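Ribonucleoside-diphosphate reductase subunit beta (Streptococcus sanguinis, PDB 4N83) probably supplies the radical-generating dimetal subunit of a class Ib ribonucleotide reductase, which converts ribonucleotides into the deoxyribonucleotides needed for DNA synthesis. Local coordinates at residues D15-Q28 against D190-L204. Sequence-based numbering, arbitrary orientation.
Sequences DVIDKSTWEKLTEQ and DESVHGTYIGYKFQL. With MN (manganese (II) ion), chain I; MN (manganese (II) ion), chain J.
With Thr21 opposite Tyr197 and Leu25 opposite Asp190, helix 16-27 runs nearly antiparallel (166°) to the segment 190-204 of helix 178-206, their axes 10.6 Å apart. At one end the contact is polar. Asp15 OD2 accepts from Tyr200 OH on its syn lone pair and, in a salt bridge, from Lys201 NZ, 3.0 Å away, on its anti side, so two donors grip one oxygen. Lys201 NZ is also 3.8 Å from Asp18 OD1, a long salt bridge. Tyr197 OH reaches Asp18 OD1 at 2.8 Å, from the anti side but 32° out of the carboxylate plane, while Asp18 OD2 bonds Thr83.

Between these bonds the rings are used as surfaces. Ile17 CD1 lies over one face of Tyr200, 3.8 Å from its centroid, and Thr21 CG2 sits likewise over Tyr197. In Thr21 a chi1 of -48° sets OG1 beside the backbone N, where it bonds Ile17 O, and turns the methyl to the ring. Further along, Leu25 CD2 meets Val193 CG1 and comes within 3.6 Å of His194 NE2.

From the same helix Glu191 bridges the two manganese ions of this ferritin-like bundle, and its OE1 accepts a bond from His194 ND1. Charge and hydroxyls thus hold the Asp15/Asp18 end, while the other brings apolar groups against His194, next to Asp190, whose OD2 bonds Trp30 and the metal ligand His100, a second-shell link.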
ATOM      1  N   ASP A  15       0.937  20.016  -4.531  1.00 73.94           N
ATOM      2  CA  ASP A  15       0.262  19.770  -5.806  1.00 72.93           C
ATOM      3  C   ASP A  15      -1.177  19.308  -5.558  1.00 71.08           C
ATOM      4  O   ASP A  15      -1.405  18.258  -4.954  1.00 70.61           O
ATOM      5  CB  ASP A  15       1.029  18.716  -6.610  1.00 73.76           C
ATOM      6  CG  ASP A  15       0.632  18.683  -8.078  1.00 73.83           C
ATOM      7  OD1 ASP A  15      -0.381  19.313  -8.459  1.00 73.30           O
ATOM      8  OD2 ASP A  15       1.346  18.018  -8.859  1.00 74.61           O
ATOM      9  N   VAL A  16      -2.137  20.092  -6.045  1.00 69.21           N
ATOM     10  CA  VAL A  16      -3.567  19.843  -5.800  1.00 67.66           C
ATOM     11  C   VAL A  16      -4.109  18.514  -6.349  1.00 66.48           C
ATOM     12  O   VAL A  16      -5.155  18.043  -5.899  1.00 66.20           O
ATOM     13  CB  VAL A  16      -4.449  20.994  -6.345  1.00 67.40           C
ATOM     14  CG1 VAL A  16      -4.216  22.265  -5.542  1.00 67.76           C
ATOM     15  CG2 VAL A  16      -4.192  21.239  -7.828  1.00 67.72           C
ATOM     16  N   ILE A  17      -3.416  17.921  -7.320  1.00 65.43           N
ATOM     17  CA  ILE A  17      -3.835  16.633  -7.889  1.00 63.66           C
ATOM     18  C   ILE A  17      -3.495  15.463  -6.953  1.00 62.96           C
ATOM     19  O   ILE A  17      -4.070  14.379  -7.077  1.00 62.29           O
ATOM     20  CB  ILE A  17      -3.268  16.436  -9.320  1.00 63.52           C
ATOM     21  CG1 ILE A  17      -3.992  17.389 -10.279  1.00 63.38           C
ATOM     22  CG2 ILE A  17      -3.426  14.992  -9.793  1.00 63.41           C
ATOM     23  CD1 ILE A  17      -3.528  17.333 -11.717  1.00 63.94           C
ATOM     24  N   ASP A  18      -2.586  15.685  -6.005  1.00 62.61           N
ATOM     25  CA  ASP A  18      -2.311  14.693  -4.965  1.00 62.57           C
ATOM     26  C   ASP A  18      -3.571  14.459  -4.133  1.00 61.89           C
ATOM     27  O   ASP A  18      -3.950  13.313  -3.874  1.00 61.30           O
ATOM     28  CB  ASP A  18      -1.171  15.147  -4.047  1.00 63.54           C
ATOM     29  CG  ASP A  18       0.146  15.342  -4.784  1.00 64.03           C
ATOM     30  OD1 ASP A  18       0.373  14.670  -5.815  1.00 63.79           O
ATOM     31  OD2 ASP A  18       0.960  16.168  -4.315  1.00 64.36           O
ATOM     32  N   LYS A  19      -4.203  15.557  -3.714  1.00 61.71           N
ATOM     33  CA  LYS A  19      -5.493  15.517  -3.019  1.00 60.97           C
ATOM     34  C   LYS A  19      -6.496  14.632  -3.748  1.00 59.91           C
ATOM     35  O   LYS A  19      -6.991  13.651  -3.192  1.00 59.86           O
ATOM     36  CB  LYS A  19      -6.095  16.924  -2.901  1.00 61.28           C
ATOM     37  CG  LYS A  19      -5.702  17.701  -1.658  1.00 62.15           C
ATOM     38  CD  LYS A  19      -6.479  19.010  -1.587  1.00 62.52           C
ATOM     39  CE  LYS A  19      -6.678  19.494  -0.159  1.00 63.55           C
ATOM     40  NZ  LYS A  19      -7.897  20.341  -0.044  1.00 63.97           N
ATOM     41  N   SER A  20      -6.781  14.990  -4.998  1.00 58.76           N
ATOM     42  CA  SER A  20      -7.843  14.347  -5.769  1.00 58.06           C
ATOM     43  C   SER A  20      -7.540  12.891  -6.118  1.00 57.43           C
ATOM     44  O   SER A  20      -8.442  12.054  -6.112  1.00 56.92           O
ATOM     45  CB  SER A  20      -8.133  15.142  -7.046  1.00 58.15           C
ATOM     46  OG  SER A  20      -6.955  15.351  -7.801  1.00 58.49           O
ATOM     47  N   THR A  21      -6.279  12.593  -6.421  1.00 57.52           N
ATOM     48  CA  THR A  21      -5.883  11.230  -6.789  1.00 57.56           C
ATOM     49  C   THR A  21      -5.955  10.284  -5.594  1.00 57.36           C
ATOM     50  O   THR A  21      -6.322   9.118  -5.742  1.00 56.79           O
ATOM     51  CB  THR A  21      -4.466  11.183  -7.387  1.00 57.93           C
ATOM     52  OG1 THR A  21      -4.333  12.191  -8.397  1.00 57.55           O
ATOM     53  CG2 THR A  21      -4.195   9.811  -8.001  1.00 58.30           C
ATOM     54  N   TRP A  22      -5.591  10.787  -4.417  1.00 57.75           N
ATOM     55  CA  TRP A  22      -5.755  10.033  -3.178  1.00 58.74           C
ATOM     56  C   TRP A  22      -7.238   9.780  -2.907  1.00 58.68           C
ATOM     57  O   TRP A  22      -7.642   8.645  -2.656  1.00 58.56           O
ATOM     58  CB  TRP A  22      -5.121  10.785  -2.005  1.00 59.38           C
ATOM     59  CG  TRP A  22      -5.365  10.147  -0.670  1.00 59.97           C
ATOM     60  CD1 TRP A  22      -6.418  10.378   0.164  1.00 60.07           C
ATOM     61  CD2 TRP A  22      -4.538   9.181  -0.012  1.00 60.94           C
ATOM     62  NE1 TRP A  22      -6.301   9.615   1.300  1.00 60.57           N
ATOM     63  CE2 TRP A  22      -5.155   8.872   1.218  1.00 60.99           C
ATOM     64  CE3 TRP A  22      -3.335   8.544  -0.341  1.00 61.58           C
ATOM     65  CZ2 TRP A  22      -4.613   7.954   2.118  1.00 61.74           C
ATOM     66  CZ3 TRP A  22      -2.797   7.630   0.557  1.00 62.00           C
ATOM     67  CH2 TRP A  22      -3.436   7.347   1.771  1.00 62.19           C
ATOM     68  N   GLU A  23      -8.036  10.844  -2.964  1.00 58.91           N
ATOM     69  CA  GLU A  23      -9.481  10.750  -2.764  1.00 59.43           C
ATOM     70  C   GLU A  23     -10.106   9.691  -3.665  1.00 59.64           C
ATOM     71  O   GLU A  23     -10.756   8.765  -3.183  1.00 59.54           O
ATOM     72  CB  GLU A  23     -10.153  12.099  -3.034  1.00 59.89           C
ATOM     73  CG  GLU A  23     -10.025  13.101  -1.895  1.00 60.65           C
ATOM     74  CD  GLU A  23     -10.655  14.448  -2.214  1.00 60.99           C
ATOM     75  OE1 GLU A  23     -10.882  14.746  -3.410  1.00 60.53           O
ATOM     76  OE2 GLU A  23     -10.920  15.215  -1.262  1.00 61.39           O
ATOM     77  N   LYS A  24      -9.887   9.833  -4.969  1.00 60.13           N
ATOM     78  CA  LYS A  24     -10.494   8.949  -5.963  1.00 60.86           C
ATOM     79  C   LYS A  24     -10.118   7.486  -5.753  1.00 61.57           C
ATOM     80  O   LYS A  24     -10.985   6.614  -5.771  1.00 61.38           O
ATOM     81  CB  LYS A  24     -10.107   9.388  -7.379  1.00 61.42           C
ATOM     82  CG  LYS A  24     -10.677   8.504  -8.480  1.00 62.05           C
ATOM     83  CD  LYS A  24     -11.038   9.298  -9.726  1.00 62.43           C
ATOM     84  CE  LYS A  24     -12.370  10.015  -9.557  1.00 62.73           C
ATOM     85  NZ  LYS A  24     -12.780  10.734 -10.794  1.00 63.12           N
ATOM     86  N   LEU A  25      -8.831   7.223  -5.550  1.00 62.90           N
ATOM     87  CA  LEU A  25      -8.346   5.850  -5.398  1.00 64.07           C
ATOM     88  C   LEU A  25      -8.820   5.203  -4.098  1.00 64.62           C
ATOM     89  O   LEU A  25      -9.214   4.036  -4.095  1.00 66.05           O
ATOM     90  CB  LEU A  25      -6.819   5.797  -5.487  1.00 64.57           C
ATOM     91  CG  LEU A  25      -6.217   5.983  -6.884  1.00 64.91           C
ATOM     92  CD1 LEU A  25      -4.730   6.296  -6.796  1.00 65.34           C
ATOM     93  CD2 LEU A  25      -6.454   4.753  -7.748  1.00 65.17           C
ATOM     94  N   THR A  26      -8.785   5.955  -3.002  1.00 64.60           N
ATOM     95  CA  THR A  26      -9.280   5.457  -1.718  1.00 65.38           C
ATOM     96  C   THR A  26     -10.789   5.204  -1.760  1.00 65.20           C
ATOM     97  O   THR A  26     -11.277   4.226  -1.193  1.00 65.02           O
ATOM     98  CB  THR A  26      -8.962   6.433  -0.570  1.00 66.06           C
ATOM     99  OG1 THR A  26      -9.406   7.752  -0.918  1.00 66.12           O
ATOM    100  CG2 THR A  26      -7.465   6.448  -0.283  1.00 66.08           C
ATOM    101  N   GLU A  27     -11.521   6.091  -2.430  1.00 65.03           N
ATOM    102  CA  GLU A  27     -12.947   5.882  -2.682  1.00 65.29           C
ATOM    103  C   GLU A  27     -13.179   4.689  -3.614  1.00 65.91           C
ATOM    104  O   GLU A  27     -14.221   4.036  -3.543  1.00 65.59           O
ATOM    105  CB  GLU A  27     -13.585   7.142  -3.277  1.00 64.79           C
ATOM    106  CG  GLU A  27     -13.800   8.270  -2.277  1.00 64.52           C
ATOM    107  CD  GLU A  27     -14.352   9.534  -2.918  1.00 64.41           C
ATOM    108  OE1 GLU A  27     -14.132   9.749  -4.131  1.00 63.56           O
ATOM    109  OE2 GLU A  27     -15.008  10.321  -2.205  1.00 64.65           O
ATOM    110  N   GLN A  28     -12.204   4.412  -4.482  1.00 66.86           N
ATOM    111  CA  GLN A  28     -12.247   3.246  -5.370  1.00 68.40           C
ATOM    112  C   GLN A  28     -11.590   2.001  -4.750  1.00 69.88           C
ATOM    113  O   GLN A  28     -10.997   1.191  -5.464  1.00 70.67           O
ATOM    114  CB  GLN A  28     -11.573   3.573  -6.709  1.00 68.41           C
ATOM    115  CG  GLN A  28     -12.383   4.479  -7.623  1.00 68.42           C
ATOM    116  CD  GLN A  28     -11.667   4.784  -8.928  1.00 68.66           C
ATOM    117  OE1 GLN A  28     -10.741   4.071  -9.327  1.00 68.73           O
ATOM    118  NE2 GLN A  28     -12.095   5.845  -9.605  1.00 68.37           N
ATOM    119  N   ASP A 190      -9.298   1.238 -11.643  1.00 71.15           N
ATOM    120  CA  ASP A 190      -8.113   1.650 -10.887  1.00 70.80           C
ATOM    121  C   ASP A 190      -6.952   2.006 -11.809  1.00 70.55           C
ATOM    122  O   ASP A 190      -6.294   3.029 -11.612  1.00 70.52           O
ATOM    123  CB  ASP A 190      -7.667   0.550  -9.912  1.00 71.18           C
ATOM    124  CG  ASP A 190      -8.546   0.462  -8.678  1.00 70.95           C
ATOM    125  OD1 ASP A 190      -9.119   1.492  -8.259  1.00 70.62           O
ATOM    126  OD2 ASP A 190      -8.652  -0.647  -8.114  1.00 71.36           O
ATOM    127  N   GLU A 191      -6.704   1.162 -12.807  1.00 70.48           N
ATOM    128  CA  GLU A 191      -5.573   1.362 -13.716  1.00 70.91           C
ATOM    129  C   GLU A 191      -5.773   2.546 -14.660  1.00 70.70           C
ATOM    130  O   GLU A 191      -4.800   3.143 -15.121  1.00 71.32           O
ATOM    131  CB  GLU A 191      -5.274   0.086 -14.515  1.00 71.47           C
ATOM    132  CG  GLU A 191      -4.774  -1.087 -13.677  1.00 71.81           C
ATOM    133  CD  GLU A 191      -3.529  -0.767 -12.862  1.00 72.14           C
ATOM    134  OE1 GLU A 191      -2.800   0.185 -13.210  1.00 72.31           O
ATOM    135  OE2 GLU A 191      -3.278  -1.468 -11.861  1.00 71.26           O
ATOM    136  N   SER A 192      -7.027   2.885 -14.946  1.00 70.45           N
ATOM    137  CA  SER A 192      -7.335   4.085 -15.723  1.00 70.16           C
ATOM    138  C   SER A 192      -6.865   5.342 -14.986  1.00 69.17           C
ATOM    139  O   SER A 192      -6.359   6.277 -15.606  1.00 68.46           O
ATOM    140  CB  SER A 192      -8.837   4.171 -16.008  1.00 69.83           C
ATOM    141  OG  SER A 192      -9.142   5.302 -16.803  1.00 69.98           O
ATOM    142  N   VAL A 193      -7.024   5.342 -13.663  1.00 68.85           N
ATOM    143  CA  VAL A 193      -6.602   6.464 -12.820  1.00 68.78           C
ATOM    144  C   VAL A 193      -5.089   6.452 -12.575  1.00 69.47           C
ATOM    145  O   VAL A 193      -4.468   7.514 -12.471  1.00 69.87           O
ATOM    146  CB  VAL A 193      -7.346   6.461 -11.462  1.00 68.12           C
ATOM    147  CG1 VAL A 193      -6.877   7.615 -10.583  1.00 67.65           C
ATOM    148  CG2 VAL A 193      -8.852   6.541 -11.678  1.00 67.77           C
ATOM    149  N   HIS A 194      -4.499   5.260 -12.476  1.00 70.01           N
ATOM    150  CA  HIS A 194      -3.046   5.129 -12.299  1.00 70.49           C
ATOM    151  C   HIS A 194      -2.290   5.701 -13.492  1.00 70.94           C
ATOM    152  O   HIS A 194      -1.346   6.477 -13.323  1.00 70.71           O
ATOM    153  CB  HIS A 194      -2.638   3.665 -12.095  1.00 70.70           C
ATOM    154  CG  HIS A 194      -3.072   3.092 -10.782  1.00 69.81           C
ATOM    155  ND1 HIS A 194      -3.297   1.746 -10.595  1.00 69.81           N
ATOM    156  CD2 HIS A 194      -3.336   3.685  -9.594  1.00 68.85           C
ATOM    157  CE1 HIS A 194      -3.671   1.532  -9.347  1.00 69.25           C
ATOM    158  NE2 HIS A 194      -3.702   2.692  -8.718  1.00 68.98           N
ATOM    159  N   GLY A 195      -2.710   5.309 -14.693  1.00 71.37           N
ATOM    160  CA  GLY A 195      -2.120   5.819 -15.927  1.00 72.59           C
ATOM    161  C   GLY A 195      -2.178   7.334 -16.015  1.00 72.46           C
ATOM    162  O   GLY A 195      -1.191   7.976 -16.379  1.00 73.77           O
ATOM    163  N   THR A 196      -3.331   7.900 -15.667  1.00 71.42           N
ATOM    164  CA  THR A 196      -3.522   9.350 -15.681  1.00 71.02           C
ATOM    165  C   THR A 196      -2.598  10.057 -14.690  1.00 70.97           C
ATOM    166  O   THR A 196      -2.001  11.084 -15.021  1.00 70.76           O
ATOM    167  CB  THR A 196      -4.982   9.722 -15.353  1.00 70.14           C
ATOM    168  OG1 THR A 196      -5.864   9.014 -16.231  1.00 70.27           O
ATOM    169  CG2 THR A 196      -5.215  11.222 -15.507  1.00 69.90           C
ATOM    170  N   TYR A 197      -2.483   9.505 -13.484  1.00 70.72           N
ATOM    171  CA  TYR A 197      -1.674  10.116 -12.432  1.00 70.89           C
ATOM    172  C   TYR A 197      -0.183   9.980 -12.707  1.00 73.45           C
ATOM    173  O   TYR A 197       0.559  10.957 -12.601  1.00 73.71           O
ATOM    174  CB  TYR A 197      -1.996   9.500 -11.071  1.00 69.92           C
ATOM    175  CG  TYR A 197      -1.274  10.174  -9.922  1.00 69.37           C
ATOM    176  CD1 TYR A 197      -1.467  11.528  -9.654  1.00 68.69           C
ATOM    177  CD2 TYR A 197      -0.408   9.460  -9.096  1.00 69.53           C
ATOM    178  CE1 TYR A 197      -0.816  12.151  -8.603  1.00 68.82           C
ATOM    179  CE2 TYR A 197       0.247  10.076  -8.041  1.00 69.64           C
ATOM    180  CZ  TYR A 197       0.039  11.422  -7.797  1.00 69.29           C
ATOM    181  OH  TYR A 197       0.685  12.044  -6.752  1.00 68.75           O
ATOM    182  N   ILE A 198       0.251   8.767 -13.043  1.00 76.01           N
ATOM    183  CA  ILE A 198       1.653   8.521 -13.389  1.00 78.67           C
ATOM    184  C   ILE A 198       2.018   9.304 -14.651  1.00 80.56           C
ATOM    185  O   ILE A 198       3.103   9.882 -14.738  1.00 82.17           O
ATOM    186  CB  ILE A 198       1.946   7.014 -13.591  1.00 79.60           C
ATOM    187  CG1 ILE A 198       1.800   6.260 -12.263  1.00 79.10           C
ATOM    188  CG2 ILE A 198       3.351   6.806 -14.147  1.00 81.54           C
ATOM    189  CD1 ILE A 198       1.764   4.751 -12.399  1.00 79.21           C
ATOM    190  N   GLY A 199       1.100   9.328 -15.617  1.00 81.13           N
ATOM    191  CA  GLY A 199       1.283  10.090 -16.850  1.00 82.28           C
ATOM    192  C   GLY A 199       1.297  11.601 -16.660  1.00 82.50           C
ATOM    193  O   GLY A 199       1.897  12.321 -17.457  1.00 83.63           O
ATOM    194  N   TYR A 200       0.626  12.084 -15.617  1.00 81.89           N
ATOM    195  CA  TYR A 200       0.627  13.513 -15.297  1.00 81.49           C
ATOM    196  C   TYR A 200       1.965  13.949 -14.704  1.00 83.54           C
ATOM    197  O   TYR A 200       2.532  14.960 -15.120  1.00 84.23           O
ATOM    198  CB  TYR A 200      -0.504  13.866 -14.327  1.00 79.19           C
ATOM    199  CG  TYR A 200      -0.296  15.192 -13.633  1.00 77.91           C
ATOM    200  CD1 TYR A 200      -0.303  16.383 -14.352  1.00 77.71           C
ATOM    201  CD2 TYR A 200      -0.073  15.257 -12.262  1.00 77.26           C
ATOM    202  CE1 TYR A 200      -0.105  17.600 -13.725  1.00 77.32           C
ATOM    203  CE2 TYR A 200       0.126  16.470 -11.624  1.00 76.90           C
ATOM    204  CZ  TYR A 200       0.109  17.638 -12.361  1.00 76.73           C
ATOM    205  OH  TYR A 200       0.305  18.848 -11.735  1.00 75.80           O
ATOM    206  N   LYS A 201       2.450  13.190 -13.723  1.00 85.34           N
ATOM    207  CA  LYS A 201       3.744  13.463 -13.089  1.00 87.61           C
ATOM    208  C   LYS A 201       4.904  13.324 -14.077  1.00 89.88           C
ATOM    209  O   LYS A 201       5.964  13.920 -13.887  1.00 91.27           O
ATOM    210  CB  LYS A 201       3.963  12.535 -11.887  1.00 88.08           C
ATOM    211  CG  LYS A 201       3.109  12.874 -10.674  1.00 87.16           C
ATOM    212  CD  LYS A 201       3.654  14.086  -9.929  1.00 87.53           C
ATOM    213  CE  LYS A 201       2.731  14.530  -8.806  1.00 86.43           C
ATOM    214  NZ  LYS A 201       3.193  15.796  -8.168  1.00 86.42           N
ATOM    215  N   PHE A 202       4.693  12.525 -15.121  1.00 91.13           N
ATOM    216  CA  PHE A 202       5.634  12.412 -16.234  1.00 93.26           C
ATOM    217  C   PHE A 202       5.742  13.734 -17.002  1.00 92.43           C
ATOM    218  O   PHE A 202       6.843  14.191 -17.304  1.00 92.59           O
ATOM    219  CB  PHE A 202       5.198  11.271 -17.167  1.00 94.46           C
ATOM    220  CG  PHE A 202       5.985  11.188 -18.442  1.00 96.94           C
ATOM    221  CD1 PHE A 202       7.203  10.525 -18.481  1.00 98.86           C
ATOM    222  CD2 PHE A 202       5.496  11.759 -19.610  1.00 97.13           C
ATOM    223  CE1 PHE A 202       7.926  10.445 -19.659  1.00100.84           C
ATOM    224  CE2 PHE A 202       6.214  11.681 -20.791  1.00 99.30           C
ATOM    225  CZ  PHE A 202       7.431  11.022 -20.816  1.00101.23           C
ATOM    226  N   GLN A 203       4.596  14.343 -17.302  1.00 91.54           N
ATOM    227  CA  GLN A 203       4.545  15.603 -18.057  1.00 91.72           C
ATOM    228  C   GLN A 203       5.145  16.794 -17.303  1.00 91.91           C
ATOM    229  O   GLN A 203       5.564  17.769 -17.924  1.00 92.37           O
ATOM    230  CB  GLN A 203       3.105  15.929 -18.464  1.00 90.37           C
ATOM    231  CG  GLN A 203       2.527  14.981 -19.504  1.00 90.41           C
ATOM    232  CD  GLN A 203       1.027  15.143 -19.672  1.00 89.20           C
ATOM    233  OE1 GLN A 203       0.514  16.262 -19.703  1.00 88.46           O
ATOM    234  NE2 GLN A 203       0.316  14.026 -19.786  1.00 88.76           N
ATOM    235  N   LEU A 204       5.170  16.721 -15.974  1.00 92.24           N
ATOM    236  CA  LEU A 204       5.825  17.749 -15.162  1.00 93.34           C
ATOM    237  C   LEU A 204       7.336  17.699 -15.350  1.00 96.00           C
ATOM    238  O   LEU A 204       7.968  18.722 -15.604  1.00 97.30           O
ATOM    239  CB  LEU A 204       5.472  17.597 -13.675  1.00 92.57           C
ATOM    240  CG  LEU A 204       4.354  18.501 -13.142  1.00 91.28           C
ATOM    241  CD1 LEU A 204       3.096  18.424 -13.995  1.00 90.40           C
ATOM    242  CD2 LEU A 204       4.041  18.148 -11.696  1.00 90.83           C
TER
HETATM  243 MN    MN I 401      -0.814   0.843 -11.970  1.00 72.78          MN
HETATM  244 MN    MN J 402      -2.579  -3.548 -12.029  1.00 91.37          MN